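Local coordinates for probable signal peptide protein (Ralstonia solanacearum, PDB 2QGU) that binds a phospholipid, here di-palmitoyl-phosphatidylethanolamine, and, like other MlaC proteins, probably ferries lipids across the periplasm between the two membranes, at residues R117-A122 against N142-P147; V135-T140 against Y152-S157; N179-V184 against Q196-R201. The protein carries 13 engineered substitutions. All blocks are in the same frame, centred on the assembly; numbering follows the deposited sequence. Where two conformers were deposited one is given.

Contact 1 of 3, residues R117-A122 against N142-P147; sequences RNQTVA and NNNGEP. Engineered in segment 117-122: A122 (natural residue Ser). With PEF (di-palmitoyl-3-sn-phosphatidylethanolamine), chain B.
Q119 NE2 is shared between two acceptors: it donates to N143 OD1 at 2.9 Å and, weakly, to the lipid carbonyl oxygen O5 of PEF at 3.3 Å. The two side chains run next to each other in the same direction, and their amide planes are 11° apart, although the N-H...O bond between them is bent (143°). A kink at chi2 (86°) folds the Q119 chain so that CG lies beside N142 O and the amide reaches the lipid. Its other end is held as well, because OE1 accepts from R117 N at 2.9 Å, in the carbonyl plane; with OE1 accepting and NE2 donating, the rotation of the amide is fixed. N143 is held through ND2, which gives one bond to the phosphate oxygen O1P of PEF at 2.9 Å and a second to E146 OE1 at 3.0 Å. Q119 and N143 thus line the lipid pocket as linked amides, one reaching the ester carbonyl and the other the phosphate, with E146 as a second-shell acceptor that helps to position N143. Across the segments the backbone adds N142 N to T120 O at 2.8 Å. A bridging water holds T120 OG1 at 2.7 Å, is also bound to N118 O, and weakly accepts from N142 ND2. N142 OD1 takes the N-H of G145 in an Asx motif, next to the type I' turn from N143 to E146. That turn joins strands 134-143 and 146-157, while 117-122 leads from helix 91-114, where A114 O receives R117 NH1, into edge strand 120-123. K47 of helix 31-47 donates to Q119 O, and A122 continues the backbone pairing with T140 of strand 134-143.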
loop_
_atom_site.group_PDB
_atom_site.type_symbol
_atom_site.label_atom_id
_atom_site.label_comp_id
_atom_site.label_asym_id
_atom_site.label_seq_id
_atom_site.Cartn_x
_atom_site.Cartn_y
_atom_site.Cartn_z
ATOM N N ARG A 117 12.128 -4.462 14.126
ATOM C CA ARG A 117 12.688 -4.393 15.477
ATOM C C ARG A 117 13.293 -3.017 15.745
ATOM O O ARG A 117 12.839 -2.291 16.628
ATOM C CB ARG A 117 13.755 -5.481 15.696
ATOM C CG ARG A 117 13.270 -6.927 15.597
ATOM C CD ARG A 117 12.326 -7.312 16.730
ATOM N NE ARG A 117 11.941 -8.719 16.648
ATOM C CZ ARG A 117 10.924 -9.187 15.928
ATOM N NH1 ARG A 117 10.166 -8.368 15.204
ATOM N NH2 ARG A 117 10.665 -10.490 15.932
ATOM N N ASN A 118 14.315 -2.661 14.971
ATOM C CA ASN A 118 15.088 -1.452 15.233
ATOM C C ASN A 118 15.107 -0.444 14.082
ATOM O O ASN A 118 15.832 0.556 14.136
ATOM C CB ASN A 118 16.528 -1.817 15.614
ATOM C CG ASN A 118 16.608 -2.786 16.781
ATOM O OD1 ASN A 118 17.274 -3.817 16.697
ATOM N ND2 ASN A 118 15.920 -2.466 17.868
ATOM N N GLN A 119 14.307 -0.701 13.047
ATOM C CA GLN A 119 14.323 0.132 11.843
ATOM C C GLN A 119 14.031 1.587 12.138
ATOM O O GLN A 119 13.126 1.906 12.905
ATOM C CB GLN A 119 13.315 -0.365 10.809
ATOM C CG GLN A 119 13.769 -1.582 10.033
ATOM C CD GLN A 119 13.457 -2.883 10.738
ATOM O OE1 GLN A 119 13.028 -2.896 11.898
ATOM N NE2 GLN A 119 13.672 -3.987 10.042
ATOM N N THR A 120 14.823 2.455 11.515
ATOM C CA THR A 120 14.597 3.888 11.526
ATOM C C THR A 120 14.520 4.353 10.074
ATOM O O THR A 120 14.948 3.640 9.168
ATOM C CB THR A 120 15.735 4.639 12.246
ATOM O OG1 THR A 120 16.982 4.335 11.616
ATOM C CG2 THR A 120 15.794 4.263 13.736
ATOM N N VAL A 121 13.983 5.548 9.857
ATOM C CA VAL A 121 13.793 6.057 8.499
ATOM C C VAL A 121 14.289 7.494 8.363
ATOM O O VAL A 121 14.033 8.340 9.228
ATOM C CB VAL A 121 12.311 5.909 8.037
ATOM C CG1 VAL A 121 11.356 6.550 9.035
ATOM C CG2 VAL A 121 12.100 6.468 6.636
ATOM N N ALA A 122 15.018 7.744 7.277
ATOM C CA ALA A 122 15.510 9.069 6.944
ATOM C C ALA A 122 14.809 9.504 5.668
ATOM O O ALA A 122 14.620 8.698 4.748
ATOM C CB ALA A 122 17.005 9.034 6.740
ATOM N N ASN A 142 16.587 2.222 7.393
ATOM C CA ASN A 142 17.744 1.440 7.815
ATOM C C ASN A 142 17.274 0.067 8.282
ATOM O O ASN A 142 16.700 -0.066 9.363
ATOM C CB ASN A 142 18.529 2.134 8.930
ATOM C CG ASN A 142 19.675 1.280 9.434
ATOM O OD1 ASN A 142 20.211 0.453 8.693
ATOM N ND2 ASN A 142 20.046 1.459 10.697
ATOM N N ASN A 143 17.501 -0.941 7.443
ATOM C CA ASN A 143 17.103 -2.309 7.739
ATOM C C ASN A 143 18.302 -3.128 8.184
ATOM O O ASN A 143 18.930 -3.809 7.375
ATOM C CB ASN A 143 16.454 -2.953 6.504
ATOM C CG ASN A 143 16.001 -4.382 6.759
ATOM O OD1 ASN A 143 15.467 -4.693 7.821
ATOM N ND2 ASN A 143 16.220 -5.261 5.782
ATOM N N ASN A 144 18.613 -3.055 9.480
ATOM C CA ASN A 144 19.763 -3.771 10.053
ATOM C C ASN A 144 21.046 -3.479 9.257
ATOM O O ASN A 144 21.847 -4.382 8.991
ATOM C CB ASN A 144 19.505 -5.290 10.124
ATOM C CG ASN A 144 18.175 -5.644 10.785
ATOM O OD1 ASN A 144 17.307 -6.272 10.168
ATOM N ND2 ASN A 144 18.014 -5.250 12.042
ATOM N N GLY A 145 21.210 -2.218 8.859
ATOM C CA GLY A 145 22.400 -1.790 8.122
ATOM C C GLY A 145 22.256 -1.723 6.613
ATOM O O GLY A 145 23.135 -1.182 5.927
ATOM N N GLU A 146 21.164 -2.284 6.094
ATOM C CA GLU A 146 20.881 -2.288 4.658
ATOM C C GLU A 146 19.928 -1.143 4.321
ATOM O O GLU A 146 18.805 -1.119 4.822
ATOM C CB GLU A 146 20.251 -3.626 4.256
ATOM C CG GLU A 146 19.767 -3.721 2.802
ATOM C CD GLU A 146 18.842 -4.910 2.554
ATOM O OE1 GLU A 146 18.125 -5.328 3.495
ATOM O OE2 GLU A 146 18.817 -5.414 1.408
ATOM N N PRO A 147 20.361 -0.190 3.472
ATOM C CA PRO A 147 19.423 0.844 3.012
ATOM C C PRO A 147 18.282 0.262 2.175
ATOM O O PRO A 147 18.515 -0.451 1.189
ATOM C CB PRO A 147 20.292 1.778 2.147
ATOM C CG PRO A 147 21.712 1.437 2.478
ATOM C CD PRO A 147 21.725 0.008 2.942
HETATM C C2 PEF B . 12.127 -6.044 4.300
HETATM C C1 PEF B . 13.293 -7.009 4.091
HETATM N N PEF B . 14.686 -12.771 4.447
HETATM C C3 PEF B . 12.404 -5.175 5.510
HETATM C C4 PEF B . 13.682 -10.695 3.622
HETATM C C5 PEF B . 14.298 -12.036 3.235
HETATM C C10 PEF B . 10.886 -5.589 2.374
HETATM C C11 PEF B . 10.416 -4.632 1.287
HETATM C C12 PEF B . 9.809 -3.380 1.920
HETATM C C13 PEF B . 8.468 -3.740 2.552
HETATM C C14 PEF B . 7.686 -2.501 2.945
HETATM C C15 PEF B . 6.325 -2.910 3.503
HETATM C C16 PEF B . 5.399 -1.701 3.604
HETATM C C17 PEF B . 3.961 -2.132 3.874
HETATM C C18 PEF B . 3.219 -2.401 2.563
HETATM C C19 PEF B . 1.803 -1.833 2.618
HETATM C C20 PEF B . 0.838 -2.841 3.249
HETATM C C21 PEF B . -0.564 -2.247 3.371
HETATM C C22 PEF B . -1.276 -2.253 2.019
HETATM C C23 PEF B . -2.753 -1.893 2.174
HETATM C C24 PEF B . -2.990 -0.407 1.913
HETATM C C25 PEF B . -4.281 0.065 2.577
HETATM C C30 PEF B . 11.620 -3.299 6.635
HETATM C C31 PEF B . 10.754 -2.277 7.054
HETATM C C32 PEF B . 9.421 -2.390 6.682
HETATM C C33 PEF B . 8.555 -1.369 7.446
HETATM C C34 PEF B . 8.162 -0.158 6.585
HETATM C C35 PEF B . 6.806 0.444 7.002
HETATM C C36 PEF B . 6.287 1.273 6.002
HETATM C C37 PEF B . 4.980 1.696 6.261
HETATM C C38 PEF B . 4.514 2.521 5.231
HETATM C C39 PEF B . 3.032 2.891 5.382
HETATM C C40 PEF B . 2.472 3.561 4.111
HETATM C C41 PEF B . 1.945 2.523 3.103
HETATM C C42 PEF B . 0.941 3.138 2.122
HETATM C C43 PEF B . 0.771 2.264 0.872
HETATM C C44 PEF B . -0.317 2.816 -0.057
HETATM C C45 PEF B . -0.483 1.946 -1.306
HETATM O O4 PEF B . 10.290 -6.656 2.550
HETATM O O5 PEF B . 12.796 -3.185 6.969
HETATM O O2 PEF B . 11.961 -5.222 3.132
HETATM O O3 PEF B . 11.245 -4.389 5.889
HETATM O O1P PEF B . 15.728 -8.130 5.638
HETATM O O2P PEF B . 14.089 -9.920 6.447
HETATM O O3P PEF B . 13.247 -8.027 5.094
HETATM O O4P PEF B . 14.719 -9.793 4.049
HETATM P P PEF B . 14.516 -8.957 5.414
HETATM O O HOH W 1 17.719 1.867 12.540
#

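Contact 2 of 3, residues V135-T140 against Y152-S157; sequences VVVRST and YRVEKS. Engineered in segment 152-157: V154 (natural residue Met).
V135-T140 and Y152-S157 run antiparallel as the arms of a beta hairpin, twisted so that their directions differ by 140°, with V135/V154 and V137/Y152 as hydrogen-bonded pairs and V136/R153 as the non-hydrogen-bonded pair between them. Each hydrogen-bonded pair contributes two N-H...O bonds: the V135/V154 pair is the straighter, whereas Y152 N to V137 O is short (2.8 Å) but somewhat bent at 148°. Beside these bonds V136 CA makes a CA-H...O contact with Y152 O at 3.2 Å. One face of this two-strand region carries V135, V137, Y152 and V154, the last an engineered residue. V137 CG2 meets V154 CG2 at 3.8 Å, the two valines crossing at a slant, and V135 CG2 rests against V154 CB at 4.2 Å. The Y152 ring is turned edge-on to strand 135-140, with V137 O and S139 OG both close to its plane. S139 OG, bonded chiefly to L150 O, also accepts from a water at 2.8 Å, and that water is hydrogen-bonded to Y152 OH, so the phenol end is tied to the neighbouring strand through solvent. On the other face R153, in one of its two conformers, brings its guanidinium obliquely against V136 CG2 and reaches a second water through NH1; the same arginine makes a cation-pi contact with W172. Helix 31-47 packs on V135, V137 and Y152, W161 of strand 160-168 packs on V154, and Y152 also borders the bound lipid. Strand 120-123 flanks segment 135-140, with V121 and Y123 against it, while strand 160-168 lies along segment 152-157, so the hairpin supplies the second and third strands of the five-stranded antiparallel sheet.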
loop_
_atom_site.group_PDB
_atom_site.type_symbol
_atom_site.label_atom_id
_atom_site.label_comp_id
_atom_site.label_asym_id
_atom_site.label_seq_id
_atom_site.Cartn_x
_atom_site.Cartn_y
_atom_site.Cartn_z
ATOM N N VAL A 135 2.482 14.584 -5.526
ATOM C CA VAL A 135 3.928 14.686 -5.292
ATOM C C VAL A 135 4.524 13.341 -4.888
ATOM O O VAL A 135 3.794 12.378 -4.631
ATOM C CB VAL A 135 4.243 15.750 -4.197
ATOM C CG1 VAL A 135 3.626 17.106 -4.565
ATOM C CG2 VAL A 135 3.739 15.293 -2.841
ATOM N N VAL A 136 5.855 13.283 -4.831
ATOM C CA VAL A 136 6.558 12.095 -4.354
ATOM C C VAL A 136 7.362 12.451 -3.109
ATOM O O VAL A 136 8.019 13.490 -3.064
ATOM C CB VAL A 136 7.458 11.503 -5.471
ATOM C CG1 VAL A 136 8.416 10.426 -4.941
ATOM C CG2 VAL A 136 6.591 10.932 -6.593
ATOM N N VAL A 137 7.268 11.593 -2.096
ATOM C CA VAL A 137 8.093 11.675 -0.890
ATOM C C VAL A 137 9.046 10.487 -0.909
ATOM O O VAL A 137 8.611 9.340 -1.059
ATOM C CB VAL A 137 7.218 11.644 0.388
ATOM C CG1 VAL A 137 8.073 11.525 1.651
ATOM C CG2 VAL A 137 6.314 12.877 0.450
ATOM N N ARG A 138 10.343 10.763 -0.784
ATOM C CA ARG A 138 11.355 9.718 -0.884
ATOM C C ARG A 138 12.034 9.484 0.458
ATOM O O ARG A 138 12.307 10.424 1.205
ATOM C CB ARG A 138 12.392 10.068 -1.953
ATOM C CG ARG A 138 11.794 10.353 -3.340
ATOM C CD ARG A 138 12.875 10.392 -4.413
ATOM N NE ARG A 138 13.474 9.068 -4.584
ATOM C CZ ARG A 138 14.727 8.840 -4.959
ATOM N NH1 ARG A 138 15.567 9.844 -5.191
ATOM N NH2 ARG A 138 15.154 7.592 -5.069
ATOM N N SER A 139 12.309 8.219 0.766
ATOM C CA SER A 139 12.874 7.867 2.063
ATOM C C SER A 139 13.765 6.632 1.980
ATOM O O SER A 139 13.727 5.882 0.998
ATOM C CB SER A 139 11.761 7.635 3.095
ATOM O OG SER A 139 11.206 6.329 2.989
ATOM N N THR A 140 14.565 6.444 3.029
ATOM C CA THR A 140 15.429 5.279 3.167
ATOM C C THR A 140 15.249 4.705 4.565
ATOM O O THR A 140 15.472 5.399 5.566
ATOM C CB THR A 140 16.924 5.646 2.982
ATOM O OG1 THR A 140 17.118 6.397 1.774
ATOM C CG2 THR A 140 17.776 4.389 2.942
ATOM N N TYR A 152 6.853 7.328 -1.905
ATOM C CA TYR A 152 5.400 7.390 -1.805
ATOM C C TYR A 152 4.846 8.415 -2.758
ATOM O O TYR A 152 5.416 9.497 -2.894
ATOM C CB TYR A 152 4.986 7.793 -0.386
ATOM C CG TYR A 152 5.584 6.921 0.678
ATOM C CD1 TYR A 152 4.899 5.803 1.147
ATOM C CD2 TYR A 152 6.844 7.201 1.210
ATOM C CE1 TYR A 152 5.445 4.986 2.119
ATOM C CE2 TYR A 152 7.409 6.384 2.192
ATOM C CZ TYR A 152 6.698 5.274 2.639
ATOM O OH TYR A 152 7.210 4.435 3.606
ATOM N N ARG A 153 3.745 8.082 -3.424
ATOM C CA ARG A 153 2.966 9.087 -4.139
ATOM C C ARG A 153 1.889 9.599 -3.200
ATOM O O ARG A 153 1.204 8.813 -2.535
ATOM C CB ARG A 153 2.358 8.533 -5.431
ATOM C CG ARG A 153 3.378 8.234 -6.511
ATOM C CD ARG A 153 2.770 8.285 -7.903
ATOM N NE ARG A 153 3.782 8.029 -8.923
ATOM C CZ ARG A 153 4.571 8.955 -9.465
ATOM N NH1 ARG A 153 4.469 10.230 -9.105
ATOM N NH2 ARG A 153 5.462 8.604 -10.382
ATOM N N VAL A 154 1.760 10.920 -3.131
ATOM C CA VAL A 154 0.853 11.556 -2.185
ATOM C C VAL A 154 0.027 12.600 -2.911
ATOM O O VAL A 154 0.559 13.395 -3.681
ATOM C CB VAL A 154 1.619 12.216 -0.994
ATOM C CG1 VAL A 154 0.739 12.262 0.235
ATOM C CG2 VAL A 154 2.922 11.459 -0.674
ATOM N N GLU A 155 -1.283 12.574 -2.681
ATOM C CA GLU A 155 -2.191 13.519 -3.320
ATOM C C GLU A 155 -2.953 14.314 -2.269
ATOM O O GLU A 155 -3.439 13.744 -1.289
ATOM C CB GLU A 155 -3.172 12.791 -4.242
ATOM C CG GLU A 155 -4.127 13.748 -4.961
ATOM C CD GLU A 155 -5.247 13.068 -5.729
ATOM O OE1 GLU A 155 -5.395 11.829 -5.657
ATOM O OE2 GLU A 155 -5.998 13.807 -6.409
ATOM N N LYS A 156 -3.066 15.624 -2.487
ATOM C CA LYS A 156 -3.787 16.488 -1.565
ATOM C C LYS A 156 -5.258 16.507 -1.941
ATOM O O LYS A 156 -5.633 17.076 -2.970
ATOM C CB LYS A 156 -3.218 17.908 -1.564
ATOM C CG LYS A 156 -3.650 18.713 -0.349
ATOM C CD LYS A 156 -2.976 20.065 -0.315
ATOM C CE LYS A 156 -3.267 20.773 0.994
ATOM N NZ LYS A 156 -2.472 22.028 1.103
ATOM N N SER A 157 -6.060 15.858 -1.097
ATOM C CA SER A 157 -7.511 15.785 -1.246
ATOM C C SER A 157 -8.147 16.917 -0.441
ATOM O O SER A 157 -7.465 17.542 0.372
ATOM C CB SER A 157 -8.026 14.424 -0.746
ATOM O OG SER A 157 -7.897 14.281 0.666
HETATM O O HOH W 2 2.897 11.696 -7.313
HETATM O O HOH W 3 9.233 5.787 4.903
#

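Contact 3 of 3, residues N179-V184 against Q196-R201; sequences NQFADV and QFLDER. Engineered in segment 179-184: D183 (natural residue Glu).
The F197 ring is sandwiched between two aliphatic groups: V184 CG2 sits over the centre of one face in a CH-pi contact, 3.5 Å from the centroid and only 6° off the normal, and R201 CG covers the opposite face, displaced toward the rim. Q180 NE2 comes to the ring edge, in its plane, 3.4 Å from F197 CE2, with the amide itself turned 76° to the ring; F181 CE1 is a looser neighbour near the same plane. This is a pair of successive helices, 173-188 and 191-206, folded back on one another by a short turn at the C-terminal end of the MlaC protein. The axes of the two short segments are 11.4 Å apart and 120° apart in direction, so the helices stand well separated here and the F197 ring fills much of the space between the segments. Having CG anti to the backbone N sends this ring past V184, which lies across its face, to meet Q180 at the far edge. Q180 answers from the other helix with a chain extended beyond CG, which carries its amide out to the phenyl rim. Nearer to helix 91-114, L198 CD2 packs obliquely on the F181 ring, 3.8 Å from F181 CZ. Both residues also touch that helix, F181 edge-to-face with F101, and L198 against I97 and L104. The contacts are mainly apolar, with charged groups around them: E200 makes a salt bridge with R188, near the end of helix 173-188, and the engineered D183 pairs with K187 within its own helix. The R201 guanidinium turns its edge to F197 CE1. Beside the methyl over the ring face, the second branch of V184 is wedged against the stem of the phenylalanine, with CG1 just 3.5 Å from F197 CB.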
loop_
_atom_site.group_PDB
_atom_site.type_symbol
_atom_site.label_atom_id
_atom_site.label_comp_id
_atom_site.label_asym_id
_atom_site.label_seq_id
_atom_site.Cartn_x
_atom_site.Cartn_y
_atom_site.Cartn_z
ATOM N N ASN A 179 -0.166 -3.885 -14.476
ATOM C CA ASN A 179 0.259 -4.825 -15.508
ATOM C C ASN A 179 -0.228 -6.234 -15.217
ATOM O O ASN A 179 -0.709 -6.932 -16.113
ATOM C CB ASN A 179 1.778 -4.799 -15.677
ATOM C CG ASN A 179 2.281 -3.479 -16.219
ATOM O OD1 ASN A 179 3.369 -3.031 -15.854
ATOM N ND2 ASN A 179 1.502 -2.849 -17.088
ATOM N N GLN A 180 -0.124 -6.646 -13.960
ATOM C CA GLN A 180 -0.575 -7.973 -13.553
ATOM C C GLN A 180 -2.076 -8.128 -13.781
ATOM O O GLN A 180 -2.522 -9.138 -14.335
ATOM C CB GLN A 180 -0.219 -8.237 -12.090
ATOM C CG GLN A 180 -0.600 -9.615 -11.586
ATOM C CD GLN A 180 -0.096 -9.849 -10.187
ATOM O OE1 GLN A 180 1.109 -9.994 -9.967
ATOM N NE2 GLN A 180 -1.006 -9.872 -9.228
ATOM N N PHE A 181 -2.851 -7.121 -13.377
ATOM C CA PHE A 181 -4.306 -7.194 -13.498
ATOM C C PHE A 181 -4.764 -7.153 -14.949
ATOM O O PHE A 181 -5.715 -7.848 -15.307
ATOM C CB PHE A 181 -5.014 -6.092 -12.695
ATOM C CG PHE A 181 -4.894 -6.226 -11.183
ATOM C CD1 PHE A 181 -4.271 -7.323 -10.577
ATOM C CD2 PHE A 181 -5.446 -5.241 -10.365
ATOM C CE1 PHE A 181 -4.179 -7.415 -9.171
ATOM C CE2 PHE A 181 -5.367 -5.337 -8.970
ATOM C CZ PHE A 181 -4.732 -6.423 -8.380
ATOM N N ALA A 182 -4.107 -6.348 -15.781
ATOM C CA ALA A 182 -4.485 -6.273 -17.194
ATOM C C ALA A 182 -4.284 -7.633 -17.858
ATOM O O ALA A 182 -5.111 -8.061 -18.673
ATOM C CB ALA A 182 -3.690 -5.200 -17.921
ATOM N N ASP A 183 -3.201 -8.314 -17.489
ATOM C CA ASP A 183 -2.888 -9.625 -18.041
ATOM C C ASP A 183 -3.957 -10.653 -17.670
ATOM O O ASP A 183 -4.411 -11.419 -18.527
ATOM C CB ASP A 183 -1.502 -10.070 -17.577
ATOM C CG ASP A 183 -1.154 -11.454 -18.048
ATOM O OD1 ASP A 183 -0.968 -11.633 -19.271
ATOM O OD2 ASP A 183 -1.062 -12.345 -17.186
ATOM N N VAL A 184 -4.363 -10.648 -16.399
ATOM C CA VAL A 184 -5.407 -11.537 -15.892
ATOM C C VAL A 184 -6.739 -11.256 -16.592
ATOM O O VAL A 184 -7.410 -12.178 -17.065
ATOM C CB VAL A 184 -5.555 -11.407 -14.352
ATOM C CG1 VAL A 184 -6.820 -12.107 -13.859
ATOM C CG2 VAL A 184 -4.313 -11.953 -13.654
ATOM N N GLN A 196 -11.924 -13.577 -9.555
ATOM C CA GLN A 196 -11.518 -14.973 -9.394
ATOM C C GLN A 196 -10.025 -15.092 -9.064
ATOM O O GLN A 196 -9.640 -15.830 -8.152
ATOM C CB GLN A 196 -11.848 -15.749 -10.673
ATOM C CG GLN A 196 -11.548 -17.243 -10.630
ATOM C CD GLN A 196 -11.763 -17.906 -11.979
ATOM O OE1 GLN A 196 -11.128 -17.543 -12.972
ATOM N NE2 GLN A 196 -12.661 -18.884 -12.021
ATOM N N PHE A 197 -9.195 -14.363 -9.808
ATOM C CA PHE A 197 -7.748 -14.355 -9.600
ATOM C C PHE A 197 -7.380 -13.866 -8.200
ATOM O O PHE A 197 -6.535 -14.471 -7.529
ATOM C CB PHE A 197 -7.083 -13.488 -10.674
ATOM C CG PHE A 197 -5.616 -13.225 -10.445
ATOM C CD1 PHE A 197 -4.661 -14.188 -10.764
ATOM C CD2 PHE A 197 -5.189 -11.993 -9.956
ATOM C CE1 PHE A 197 -3.306 -13.935 -10.574
ATOM C CE2 PHE A 197 -3.834 -11.734 -9.762
ATOM C CZ PHE A 197 -2.893 -12.706 -10.075
ATOM N N LEU A 198 -8.003 -12.775 -7.761
ATOM C CA LEU A 198 -7.709 -12.254 -6.425
ATOM C C LEU A 198 -8.098 -13.247 -5.334
ATOM O O LEU A 198 -7.373 -13.409 -4.356
ATOM C CB LEU A 198 -8.347 -10.879 -6.208
ATOM C CG LEU A 198 -7.720 -9.740 -7.023
ATOM C CD1 LEU A 198 -8.535 -8.464 -6.857
ATOM C CD2 LEU A 198 -6.265 -9.489 -6.641
ATOM N N ASP A 199 -9.224 -13.936 -5.525
ATOM C CA ASP A 199 -9.627 -15.002 -4.611
ATOM C C ASP A 199 -8.566 -16.102 -4.549
ATOM O O ASP A 199 -8.187 -16.552 -3.461
ATOM C CB ASP A 199 -10.983 -15.582 -5.024
ATOM C CG ASP A 199 -12.141 -14.637 -4.752
ATOM O OD1 ASP A 199 -11.932 -13.561 -4.144
ATOM O OD2 ASP A 199 -13.276 -14.968 -5.161
ATOM N N GLU A 200 -8.066 -16.513 -5.714
ATOM C CA GLU A 200 -6.994 -17.513 -5.783
ATOM C C GLU A 200 -5.728 -17.072 -5.051
ATOM O O GLU A 200 -5.133 -17.849 -4.304
ATOM C CB GLU A 200 -6.667 -17.840 -7.237
ATOM C CG GLU A 200 -7.780 -18.560 -7.967
ATOM C CD GLU A 200 -7.565 -18.600 -9.467
ATOM O OE1 GLU A 200 -6.463 -18.241 -9.925
ATOM O OE2 GLU A 200 -8.515 -18.978 -10.188
ATOM N N ARG A 201 -5.327 -15.820 -5.262
ATOM C CA ARG A 201 -4.107 -15.299 -4.650
ATOM C C ARG A 201 -4.224 -15.234 -3.134
ATOM O O ARG A 201 -3.291 -15.597 -2.414
ATOM C CB ARG A 201 -3.753 -13.921 -5.217
ATOM C CG ARG A 201 -3.279 -13.946 -6.664
ATOM C CD ARG A 201 -1.928 -14.651 -6.819
ATOM N NE ARG A 201 -1.641 -14.940 -8.224
ATOM C CZ ARG A 201 -0.586 -15.622 -8.671
ATOM N NH1 ARG A 201 -0.437 -15.817 -9.976
ATOM N NH2 ARG A 201 0.325 -16.099 -7.830
#

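Overall arrangement
From the N terminus, segment 117-122 opens contact 1 and segment 135-140 opens contact 2; 142-147 then closes contact 1 before 152-157 closes contact 2, so the two loops cross. They share strands 134-143 and 146-157, and where they meet A122 O lies 2.8 Å from T140 N in a probable hydrogen bond. Contact 1 ties the edge strand to the hairpin turn at the lipid headgroup end, and contact 2 joins the arms of that hairpin deeper in the sheet. Contact 3 follows in series, joining helices 173-188 and 191-206 across their connecting turn on the opposite side of the chain's centre, its own centre about 33 Å from that of contact 1 and about 26 Å from that of contact 2.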